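PDB 1YDO: HMG-CoA Lyase from Bacillus subtilis subsp. subtilis, which belongs to the HMGL-like family of TIM-barrel proteins, its chain winding into a closed parallel beta barrel wrapped by helices, with two chains in the assembly. Local coordinates for residues A[130-133]-A[137-140]; A[44-49]-A[139-144]; A[187-192]-A[219-224]. All coordinates share one frame; numbering follows the deposited sequence.

Contact 1: residues A[130-133]-A[137-140]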
ATOM      1  N   ASP A 130     -20.781   3.200  33.053  1.00 49.31           N
ATOM      2  CA  ASP A 130     -20.024   2.719  34.207  1.00 51.19           C
ATOM      3  C   ASP A 130     -18.525   2.998  34.051  1.00 51.26           C
ATOM      4  O   ASP A 130     -17.811   3.274  35.027  1.00 51.27           O
ATOM      5  CB  ASP A 130     -20.239   1.213  34.420  1.00 51.54           C
ATOM      6  CG  ASP A 130     -21.700   0.851  34.666  1.00 51.89           C
ATOM      7  OD1 ASP A 130     -22.481   1.737  35.109  1.00 52.21           O
ATOM      8  OD2 ASP A 130     -22.055  -0.328  34.433  1.00 50.47           O
ATOM      9  N   ALA A 131     -18.044   2.925  32.819  1.00 51.38           N
ATOM     10  CA  ALA A 131     -16.641   3.171  32.568  1.00 51.96           C
ATOM     11  C   ALA A 131     -16.277   4.592  32.952  1.00 52.42           C
ATOM     12  O   ALA A 131     -15.375   4.808  33.755  1.00 52.78           O
ATOM     13  CB  ALA A 131     -16.336   2.931  31.109  1.00 52.25           C
ATOM     14  N   GLN A 132     -16.985   5.559  32.381  1.00 53.21           N
ATOM     15  CA  GLN A 132     -16.710   6.964  32.658  1.00 54.69           C
ATOM     16  C   GLN A 132     -16.881   7.268  34.136  1.00 55.48           C
ATOM     17  O   GLN A 132     -16.079   7.986  34.737  1.00 54.30           O
ATOM     18  CB  GLN A 132     -17.632   7.858  31.825  1.00 55.85           C
ATOM     19  CG  GLN A 132     -17.567   7.540  30.330  1.00 58.50           C
ATOM     20  CD  GLN A 132     -18.204   8.600  29.436  1.00 59.77           C
ATOM     21  OE1 GLN A 132     -19.345   9.020  29.650  1.00 60.74           O
ATOM     22  NE2 GLN A 132     -17.466   9.024  28.413  1.00 60.44           N
ATOM     23  N   LYS A 133     -17.930   6.700  34.721  1.00 56.99           N
ATOM     24  CA  LYS A 133     -18.220   6.906  36.128  1.00 58.47           C
ATOM     25  C   LYS A 133     -17.026   6.459  36.969  1.00 59.05           C
ATOM     26  O   LYS A 133     -16.877   6.854  38.132  1.00 59.66           O
ATOM     27  CB  LYS A 133     -19.481   6.125  36.524  1.00 59.86           C
ATOM     28  CG  LYS A 133     -20.095   6.566  37.855  1.00 60.91           C
ATOM     29  CD  LYS A 133     -21.354   5.779  38.220  1.00 61.26           C
ATOM     30  CE  LYS A 133     -21.052   4.308  38.471  1.00 61.61           C
ATOM     31  NZ  LYS A 133     -22.284   3.556  38.842  1.00 63.09           N
ATOM     32  N   THR A 137     -11.606   6.975  30.318  1.00 53.01           N
ATOM     33  CA  THR A 137     -11.990   7.496  29.012  1.00 51.04           C
ATOM     34  C   THR A 137     -12.487   6.358  28.139  1.00 47.99           C
ATOM     35  O   THR A 137     -11.925   5.270  28.158  1.00 47.27           O
ATOM     36  CB  THR A 137     -10.808   8.161  28.346  1.00 52.47           C
ATOM     37  OG1 THR A 137      -9.709   7.246  28.328  1.00 54.08           O
ATOM     38  CG2 THR A 137     -10.411   9.403  29.128  1.00 53.40           C
ATOM     39  N   THR A 138     -13.540   6.606  27.373  1.00 45.33           N
ATOM     40  CA  THR A 138     -14.088   5.560  26.531  1.00 43.16           C
ATOM     41  C   THR A 138     -13.912   5.835  25.056  1.00 41.70           C
ATOM     42  O   THR A 138     -13.831   6.985  24.625  1.00 40.40           O
ATOM     43  CB  THR A 138     -15.583   5.363  26.780  1.00 43.72           C
ATOM     44  OG1 THR A 138     -16.287   6.561  26.415  1.00 46.50           O
ATOM     45  CG2 THR A 138     -15.836   5.018  28.245  1.00 42.15           C
ATOM     46  N   ARG A 139     -13.891   4.753  24.286  1.00 40.48           N
ATOM     47  CA  ARG A 139     -13.737   4.812  22.846  1.00 38.94           C
ATOM     48  C   ARG A 139     -14.562   3.689  22.242  1.00 38.56           C
ATOM     49  O   ARG A 139     -14.576   2.584  22.778  1.00 38.45           O
ATOM     50  CB  ARG A 139     -12.275   4.616  22.489  1.00 37.87           C
ATOM     51  CG  ARG A 139     -11.978   4.762  21.032  1.00 35.40           C
ATOM     52  CD  ARG A 139     -10.673   4.088  20.718  1.00 34.37           C
ATOM     53  NE  ARG A 139     -10.158   4.502  19.427  1.00 35.15           N
ATOM     54  CZ  ARG A 139      -9.196   3.872  18.777  1.00 35.11           C
ATOM     55  NH1 ARG A 139      -8.653   2.783  19.306  1.00 34.25           N
ATOM     56  NH2 ARG A 139      -8.775   4.351  17.614  1.00 34.75           N
ATOM     57  N   ALA A 140     -15.236   3.971  21.130  1.00 39.22           N
ATOM     58  CA  ALA A 140     -16.069   2.977  20.463  1.00 39.85           C
ATOM     59  C   ALA A 140     -15.437   2.490  19.159  1.00 41.15           C
ATOM     60  O   ALA A 140     -14.821   3.256  18.416  1.00 40.94           O
ATOM     61  CB  ALA A 140     -17.463   3.553  20.193  1.00 39.62           C
TER
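Thr-138 turns its methyl to the helix because its first torsion, chi1 64°, sets CG2 beside the backbone N and OG1 between N and the carbonyl carbon; Gln-132, with CG anti to its carbonyl carbon (chi1 -54°) and an extended chain beyond, reaches over to meet it. The two side chains cross at about a right angle. CG2 of Thr-138 packs against CB of Ala-131 at 3.6 Å and against CG of Gln-132 at 3.7 Å, so one methyl rests on two successive helix residues. Above this apolar patch the amide nitrogen NE2 of Gln-132 comes to 3.4 Å from OG1 of Thr-138. Each has its main partner nearby: NE2 bonds to the carbonyl oxygen of Gly-170, and OG1 to OD1 of Asn-128 on the same helix. Leu-87, from helix 84-93, also packs on Ala-131. The contact joins the C-terminal part of helix 117-133 to the start of strand 137-143 across a short loop, an alpha-to-beta connection of a TIM barrel. Its chemistry is thus divided: methyl and methylene groups fill the interface, while hydrogen bonds to neighbouring parts of the chain satisfy the hydroxyl and NE2 of the amide.

Contact 2: residues A[44-49]-A[139-144]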
ATOM      1  N   TYR A  44      -0.551   5.830  22.622  1.00 34.39           N
ATOM      2  CA  TYR A  44      -1.758   5.047  22.836  1.00 34.19           C
ATOM      3  C   TYR A  44      -1.499   3.606  22.430  1.00 34.64           C
ATOM      4  O   TYR A  44      -0.985   3.354  21.349  1.00 35.39           O
ATOM      5  CB  TYR A  44      -2.887   5.637  22.011  1.00 33.63           C
ATOM      6  CG  TYR A  44      -4.212   4.967  22.215  1.00 34.74           C
ATOM      7  CD1 TYR A  44      -4.500   3.750  21.604  1.00 34.50           C
ATOM      8  CD2 TYR A  44      -5.209   5.585  22.967  1.00 36.10           C
ATOM      9  CE1 TYR A  44      -5.755   3.166  21.728  1.00 36.93           C
ATOM     10  CE2 TYR A  44      -6.467   5.012  23.096  1.00 37.35           C
ATOM     11  CZ  TYR A  44      -6.737   3.802  22.466  1.00 37.93           C
ATOM     12  OH  TYR A  44      -7.999   3.249  22.538  1.00 39.67           O
ATOM     13  N   ILE A  45      -1.858   2.662  23.297  1.00 35.13           N
ATOM     14  CA  ILE A  45      -1.623   1.255  23.015  1.00 34.12           C
ATOM     15  C   ILE A  45      -2.673   0.336  23.620  1.00 35.01           C
ATOM     16  O   ILE A  45      -2.811   0.299  24.836  1.00 36.48           O
ATOM     17  CB  ILE A  45      -0.298   0.806  23.608  1.00 31.61           C
ATOM     18  CG1 ILE A  45       0.837   1.701  23.143  1.00 29.88           C
ATOM     19  CG2 ILE A  45      -0.048  -0.630  23.239  1.00 33.56           C
ATOM     20  CD1 ILE A  45       2.181   1.252  23.673  1.00 29.67           C
ATOM     21  N   GLU A  46      -3.410  -0.408  22.798  1.00 34.52           N
ATOM     22  CA  GLU A  46      -4.371  -1.343  23.366  1.00 34.81           C
ATOM     23  C   GLU A  46      -3.590  -2.570  23.817  1.00 35.23           C
ATOM     24  O   GLU A  46      -3.372  -3.484  23.031  1.00 36.19           O
ATOM     25  CB  GLU A  46      -5.388  -1.781  22.341  1.00 34.27           C
ATOM     26  CG  GLU A  46      -6.335  -0.711  21.950  1.00 37.29           C
ATOM     27  CD  GLU A  46      -7.574  -1.274  21.270  1.00 40.24           C
ATOM     28  OE1 GLU A  46      -8.396  -0.475  20.758  1.00 42.50           O
ATOM     29  OE2 GLU A  46      -7.733  -2.516  21.249  1.00 39.16           O
ATOM     30  N   ILE A  47      -3.172  -2.599  25.076  1.00 34.98           N
ATOM     31  CA  ILE A  47      -2.392  -3.717  25.580  1.00 33.06           C
ATOM     32  C   ILE A  47      -3.052  -5.082  25.453  1.00 32.52           C
ATOM     33  O   ILE A  47      -2.365  -6.078  25.246  1.00 33.22           O
ATOM     34  CB  ILE A  47      -2.026  -3.503  27.042  1.00 33.71           C
ATOM     35  CG1 ILE A  47      -3.302  -3.373  27.874  1.00 34.57           C
ATOM     36  CG2 ILE A  47      -1.175  -2.257  27.190  1.00 32.88           C
ATOM     37  CD1 ILE A  47      -3.046  -3.302  29.360  1.00 34.75           C
ATOM     38  N   THR A  48      -4.374  -5.142  25.571  1.00 32.21           N
ATOM     39  CA  THR A  48      -5.061  -6.430  25.480  1.00 33.11           C
ATOM     40  C   THR A  48      -6.574  -6.300  25.416  1.00 34.36           C
ATOM     41  O   THR A  48      -7.117  -5.192  25.387  1.00 35.08           O
ATOM     42  CB  THR A  48      -4.753  -7.297  26.691  1.00 32.99           C
ATOM     43  OG1 THR A  48      -5.438  -8.551  26.578  1.00 33.68           O
ATOM     44  CG2 THR A  48      -5.222  -6.592  27.958  1.00 32.86           C
ATOM     45  N   SER A  49      -7.247  -7.451  25.404  1.00 35.23           N
ATOM     46  CA  SER A  49      -8.707  -7.515  25.357  1.00 36.27           C
ATOM     47  C   SER A  49      -9.238  -8.304  26.540  1.00 38.08           C
ATOM     48  O   SER A  49      -8.688  -9.348  26.898  1.00 38.46           O
ATOM     49  CB  SER A  49      -9.183  -8.182  24.062  1.00 35.33           C
ATOM     50  OG  SER A  49     -10.530  -8.607  24.165  1.00 30.77           O
ATOM     51  N   ARG A 139     -13.891   4.753  24.286  1.00 40.48           N
ATOM     52  CA  ARG A 139     -13.737   4.812  22.846  1.00 38.94           C
ATOM     53  C   ARG A 139     -14.562   3.689  22.242  1.00 38.56           C
ATOM     54  O   ARG A 139     -14.576   2.584  22.778  1.00 38.45           O
ATOM     55  CB  ARG A 139     -12.275   4.616  22.489  1.00 37.87           C
ATOM     56  CG  ARG A 139     -11.978   4.762  21.032  1.00 35.40           C
ATOM     57  CD  ARG A 139     -10.673   4.088  20.718  1.00 34.37           C
ATOM     58  NE  ARG A 139     -10.158   4.502  19.427  1.00 35.15           N
ATOM     59  CZ  ARG A 139      -9.196   3.872  18.777  1.00 35.11           C
ATOM     60  NH1 ARG A 139      -8.653   2.783  19.306  1.00 34.25           N
ATOM     61  NH2 ARG A 139      -8.775   4.351  17.614  1.00 34.75           N
ATOM     62  N   ALA A 140     -15.236   3.971  21.130  1.00 39.22           N
ATOM     63  CA  ALA A 140     -16.069   2.977  20.463  1.00 39.85           C
ATOM     64  C   ALA A 140     -15.437   2.490  19.159  1.00 41.15           C
ATOM     65  O   ALA A 140     -14.821   3.256  18.416  1.00 40.94           O
ATOM     66  CB  ALA A 140     -17.463   3.553  20.193  1.00 39.62           C
ATOM     67  N   TYR A 141     -15.616   1.202  18.893  1.00 41.25           N
ATOM     68  CA  TYR A 141     -15.082   0.556  17.712  1.00 41.55           C
ATOM     69  C   TYR A 141     -16.223   0.082  16.838  1.00 39.88           C
ATOM     70  O   TYR A 141     -16.718  -1.025  17.024  1.00 40.89           O
ATOM     71  CB  TYR A 141     -14.260  -0.654  18.130  1.00 45.52           C
ATOM     72  CG  TYR A 141     -12.783  -0.511  17.908  1.00 48.56           C
ATOM     73  CD1 TYR A 141     -12.280  -0.321  16.628  1.00 49.75           C
ATOM     74  CD2 TYR A 141     -11.884  -0.575  18.979  1.00 49.90           C
ATOM     75  CE1 TYR A 141     -10.930  -0.198  16.411  1.00 51.44           C
ATOM     76  CE2 TYR A 141     -10.520  -0.455  18.772  1.00 50.21           C
ATOM     77  CZ  TYR A 141     -10.055  -0.266  17.485  1.00 51.73           C
ATOM     78  OH  TYR A 141      -8.714  -0.144  17.244  1.00 55.66           O
ATOM     79  N   LEU A 142     -16.654   0.902  15.894  1.00 37.53           N
ATOM     80  CA  LEU A 142     -17.740   0.491  15.016  1.00 35.25           C
ATOM     81  C   LEU A 142     -17.113  -0.259  13.837  1.00 34.33           C
ATOM     82  O   LEU A 142     -16.315   0.299  13.093  1.00 35.05           O
ATOM     83  CB  LEU A 142     -18.485   1.725  14.526  1.00 35.12           C
ATOM     84  CG  LEU A 142     -19.980   1.553  14.296  1.00 36.33           C
ATOM     85  CD1 LEU A 142     -20.526   2.817  13.654  1.00 37.13           C
ATOM     86  CD2 LEU A 142     -20.246   0.355  13.411  1.00 36.59           C
ATOM     87  N   SER A 143     -17.463  -1.524  13.659  1.00 32.73           N
ATOM     88  CA  SER A 143     -16.867  -2.271  12.574  1.00 32.58           C
ATOM     89  C   SER A 143     -17.808  -2.451  11.408  1.00 34.98           C
ATOM     90  O   SER A 143     -18.983  -2.097  11.483  1.00 35.33           O
ATOM     91  CB  SER A 143     -16.387  -3.636  13.051  1.00 32.13           C
ATOM     92  OG  SER A 143     -17.462  -4.411  13.516  1.00 32.14           O
ATOM     93  N   THR A 144     -17.256  -2.995  10.325  1.00 37.20           N
ATOM     94  CA  THR A 144     -17.967  -3.262   9.084  1.00 39.19           C
ATOM     95  C   THR A 144     -18.685  -2.024   8.530  1.00 40.18           C
ATOM     96  O   THR A 144     -19.768  -2.131   7.959  1.00 40.85           O
ATOM     97  CB  THR A 144     -18.950  -4.450   9.280  1.00 40.18           C
ATOM     98  OG1 THR A 144     -19.393  -4.921   8.005  1.00 43.32           O
ATOM     99  CG2 THR A 144     -20.147  -4.037  10.092  1.00 39.92           C
TER
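The hydroxyl oxygen OH of Tyr-44 is gripped by two groups: NH1 of Arg-139 gives it a weak hydrogen bond of 3.3 Å with a bent N-H...O angle of 124°, and a second, stronger hydrogen bond links OH to OE2 of Glu-97. CD of Arg-139 lies just as near OH, so the phenol end rests alongside the last methylene of the arginine as well as its terminal nitrogen. Arg-139 gets this far because CG stands anti to the backbone N (chi1 -176°) and the chain runs extended out to NE. The same NH1 forms a long, weak salt bridge of 3.6 Å to OE1 of Glu-46, which approaches at the guanidinium edge, near its plane. NH2 is held more firmly by Asp-231, in a salt bridge that probably helps to fix the rotation of the group. Glu-46 is shared too: its other oxygen, OE2, is bridged to Arg-15, while OE1 lies in the ring plane of Tyr-141 at the CE2 edge. The OH of Tyr-141 bonds weakly to Asp-231. Carboxylate and ring, coming from opposite directions, have their planes nearly perpendicular. All four side chains are buried. The strand axes are 12.6 Å apart at their closest and diverge by 74°, too far for backbone pairing, so side chains alone span the gap. In the sheet, 44-49 lies between 8-11 and 76-80, and 137-143 between 97-103 and 174-177. Side chains of non-adjacent strands thus meet across the interior of a TIM barrel, here in a buried network of acids, arginines and tyrosines.

Contact 3: residues A[187-192]-A[219-224]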
ATOM      1  N   GLN A 187     -14.696   5.576  -1.810  1.00 41.23           N
ATOM      2  CA  GLN A 187     -15.678   5.223  -0.803  1.00 41.46           C
ATOM      3  C   GLN A 187     -15.425   5.952   0.512  1.00 41.28           C
ATOM      4  O   GLN A 187     -16.349   6.448   1.158  1.00 42.21           O
ATOM      5  CB  GLN A 187     -15.639   3.719  -0.569  1.00 42.48           C
ATOM      6  CG  GLN A 187     -16.902   3.129   0.012  1.00 44.43           C
ATOM      7  CD  GLN A 187     -16.718   1.673   0.410  1.00 46.66           C
ATOM      8  OE1 GLN A 187     -16.068   0.901  -0.302  1.00 47.05           O
ATOM      9  NE2 GLN A 187     -17.296   1.286   1.551  1.00 48.98           N
ATOM     10  N   VAL A 188     -14.170   6.011   0.922  1.00 40.59           N
ATOM     11  CA  VAL A 188     -13.854   6.685   2.177  1.00 41.56           C
ATOM     12  C   VAL A 188     -14.150   8.177   2.080  1.00 41.76           C
ATOM     13  O   VAL A 188     -14.326   8.862   3.092  1.00 42.20           O
ATOM     14  CB  VAL A 188     -12.354   6.502   2.594  1.00 40.00           C
ATOM     15  CG1 VAL A 188     -11.997   5.038   2.597  1.00 38.25           C
ATOM     16  CG2 VAL A 188     -11.441   7.279   1.664  1.00 39.27           C
ATOM     17  N   GLU A 189     -14.210   8.684   0.861  1.00 40.90           N
ATOM     18  CA  GLU A 189     -14.472  10.097   0.689  1.00 42.00           C
ATOM     19  C   GLU A 189     -15.949  10.400   0.826  1.00 40.59           C
ATOM     20  O   GLU A 189     -16.325  11.335   1.520  1.00 40.14           O
ATOM     21  CB  GLU A 189     -13.968  10.554  -0.671  1.00 45.18           C
ATOM     22  CG  GLU A 189     -13.893  12.050  -0.840  1.00 50.09           C
ATOM     23  CD  GLU A 189     -13.432  12.428  -2.236  1.00 54.13           C
ATOM     24  OE1 GLU A 189     -12.346  11.963  -2.664  1.00 55.49           O
ATOM     25  OE2 GLU A 189     -14.163  13.188  -2.906  1.00 56.79           O
ATOM     26  N   THR A 190     -16.790   9.606   0.173  1.00 39.35           N
ATOM     27  CA  THR A 190     -18.226   9.834   0.255  1.00 37.24           C
ATOM     28  C   THR A 190     -18.682   9.516   1.668  1.00 35.73           C
ATOM     29  O   THR A 190     -19.529  10.208   2.221  1.00 35.06           O
ATOM     30  CB  THR A 190     -19.022   8.962  -0.751  1.00 37.05           C
ATOM     31  OG1 THR A 190     -19.047   7.608  -0.301  1.00 37.82           O
ATOM     32  CG2 THR A 190     -18.374   9.010  -2.126  1.00 35.43           C
ATOM     33  N   VAL A 191     -18.113   8.472   2.258  1.00 35.22           N
ATOM     34  CA  VAL A 191     -18.492   8.096   3.605  1.00 35.33           C
ATOM     35  C   VAL A 191     -18.121   9.178   4.594  1.00 36.61           C
ATOM     36  O   VAL A 191     -18.975   9.663   5.333  1.00 37.40           O
ATOM     37  CB  VAL A 191     -17.827   6.789   4.036  1.00 35.10           C
ATOM     38  CG1 VAL A 191     -18.000   6.592   5.531  1.00 35.06           C
ATOM     39  CG2 VAL A 191     -18.440   5.627   3.282  1.00 34.38           C
ATOM     40  N   LEU A 192     -16.846   9.556   4.620  1.00 37.61           N
ATOM     41  CA  LEU A 192     -16.407  10.605   5.537  1.00 38.53           C
ATOM     42  C   LEU A 192     -17.107  11.932   5.257  1.00 39.87           C
ATOM     43  O   LEU A 192     -17.235  12.778   6.133  1.00 40.89           O
ATOM     44  CB  LEU A 192     -14.891  10.790   5.464  1.00 35.97           C
ATOM     45  CG  LEU A 192     -14.080   9.686   6.121  1.00 33.31           C
ATOM     46  CD1 LEU A 192     -12.611   9.957   5.911  1.00 31.09           C
ATOM     47  CD2 LEU A 192     -14.406   9.612   7.596  1.00 34.28           C
HETATM   48  N   MSE A 219      -5.930   6.146   3.570  1.00 31.56           N
HETATM   49  CA  MSE A 219      -5.503   7.071   4.600  1.00 34.45           C
HETATM   50  C   MSE A 219      -5.268   8.466   4.048  1.00 32.87           C
HETATM   51  O   MSE A 219      -5.595   9.456   4.697  1.00 31.23           O
HETATM   52  CB  MSE A 219      -4.238   6.569   5.227  1.00 41.59           C
HETATM   53  CG  MSE A 219      -4.041   7.098   6.585  1.00 51.22           C
HETATM   54 SE   MSE A 219      -2.821   5.902   7.402  1.00 69.83          SE
HETATM   55  CE  MSE A 219      -3.917   4.283   7.458  1.00 59.63           C
ATOM     56  N   VAL A 220      -4.688   8.540   2.856  1.00 31.72           N
ATOM     57  CA  VAL A 220      -4.428   9.828   2.253  1.00 32.76           C
ATOM     58  C   VAL A 220      -5.737  10.569   2.058  1.00 32.61           C
ATOM     59  O   VAL A 220      -5.852  11.737   2.421  1.00 34.03           O
ATOM     60  CB  VAL A 220      -3.714   9.684   0.905  1.00 32.98           C
ATOM     61  CG1 VAL A 220      -3.680  11.029   0.192  1.00 34.07           C
ATOM     62  CG2 VAL A 220      -2.300   9.173   1.126  1.00 31.97           C
ATOM     63  N   THR A 221      -6.725   9.887   1.488  1.00 31.44           N
ATOM     64  CA  THR A 221      -8.037  10.494   1.272  1.00 30.02           C
ATOM     65  C   THR A 221      -8.582  11.017   2.605  1.00 28.76           C
ATOM     66  O   THR A 221      -9.088  12.130   2.679  1.00 28.84           O
ATOM     67  CB  THR A 221      -9.022   9.474   0.690  1.00 30.48           C
ATOM     68  OG1 THR A 221      -8.515   8.994  -0.556  1.00 32.48           O
ATOM     69  CG2 THR A 221     -10.382  10.114   0.459  1.00 28.67           C
ATOM     70  N   ALA A 222      -8.476  10.202   3.649  1.00 27.44           N
ATOM     71  CA  ALA A 222      -8.934  10.604   4.961  1.00 28.35           C
ATOM     72  C   ALA A 222      -8.132  11.817   5.450  1.00 29.64           C
ATOM     73  O   ALA A 222      -8.700  12.793   5.938  1.00 31.75           O
ATOM     74  CB  ALA A 222      -8.805   9.453   5.944  1.00 27.97           C
ATOM     75  N   LEU A 223      -6.812  11.768   5.324  1.00 29.71           N
ATOM     76  CA  LEU A 223      -5.999  12.891   5.756  1.00 31.12           C
ATOM     77  C   LEU A 223      -6.482  14.173   5.104  1.00 32.73           C
ATOM     78  O   LEU A 223      -6.387  15.256   5.687  1.00 34.15           O
ATOM     79  CB  LEU A 223      -4.535  12.668   5.399  1.00 30.31           C
ATOM     80  CG  LEU A 223      -3.735  11.884   6.420  1.00 28.79           C
ATOM     81  CD1 LEU A 223      -2.415  11.517   5.802  1.00 28.62           C
ATOM     82  CD2 LEU A 223      -3.541  12.696   7.685  1.00 28.48           C
ATOM     83  N   GLN A 224      -7.001  14.045   3.892  1.00 33.89           N
ATOM     84  CA  GLN A 224      -7.504  15.190   3.154  1.00 35.89           C
ATOM     85  C   GLN A 224      -8.864  15.650   3.650  1.00 36.06           C
ATOM     86  O   GLN A 224      -9.198  16.824   3.535  1.00 35.93           O
ATOM     87  CB  GLN A 224      -7.613  14.851   1.678  1.00 38.42           C
ATOM     88  CG  GLN A 224      -6.301  14.758   0.937  1.00 40.99           C
ATOM     89  CD  GLN A 224      -6.506  14.383  -0.528  1.00 44.04           C
ATOM     90  OE1 GLN A 224      -5.565  14.391  -1.326  1.00 45.46           O
ATOM     91  NE2 GLN A 224      -7.746  14.049  -0.885  1.00 43.29           N
TER
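Val-188 and Thr-221 meet methyl to methyl, CG2 against CG2 at 3.3 Å, their side chains crossing at a slant. The valine rotamer (chi1 -53°) wedges CG2 between its backbone N and carbonyl carbon and keeps CG1 beside the N, so a single branch does the touching. On the threonine, chi1 of -60° swings the methyl to the position anti to N and lays OG1 next to the N; the methyl therefore leads into the interface, and OG1 is 4.1 Å from CG2 of Val-188. CB of Glu-189 flanks the same threonine methyl at 3.8 Å. From there the glutamate chain, nearly at right angles to Thr-221, extends beyond CG and brings OE1 to 4.1 Å from CG2. The helices, 185-196 and 215-225, are consecutive members of the outer layer of a TIM barrel, joined through strand 204-207; here they run roughly parallel, 31° apart, with 9.1 Å between the short axes at closest approach. One turn on from Val-188, Leu-192 covers the barrel side: its CG lies beside the backbone N, and branch CD1 rests on CB of Ala-222 at 3.8 Å. Leu-206 of the intervening strand packs against both Leu-192 and Ala-222, and Phe-230 of strand 229-232 also touches Ala-222. At the outer edge Tyr-3 of the second subunit packs on Glu-189 and Thr-221, while OE1 of Gln-224 accepts a hydrogen bond from NE2 of Gln-224 of that subunit.

Contacts 1 and 2 share strand 137-143, and their centres lie 12 Å apart. Residues alternate along that strand between the two sides of the barrel wall: Thr-138 faces helix 117-133 in contact 1, while Arg-139 and Tyr-141 enter the interior in contact 2, whose centre is about 5 Å from the centre of the chain. Contact 3 belongs to the outer helical layer farther round, with its centre about 20 Å from that of contact 2 and about 27 Å from that of contact 1. Contact 3 touches neither; its nearest atoms are about 8 Å from contact 2 and about 11 Å from contact 1. Of the three, contact 3 alone adjoins the second subunit.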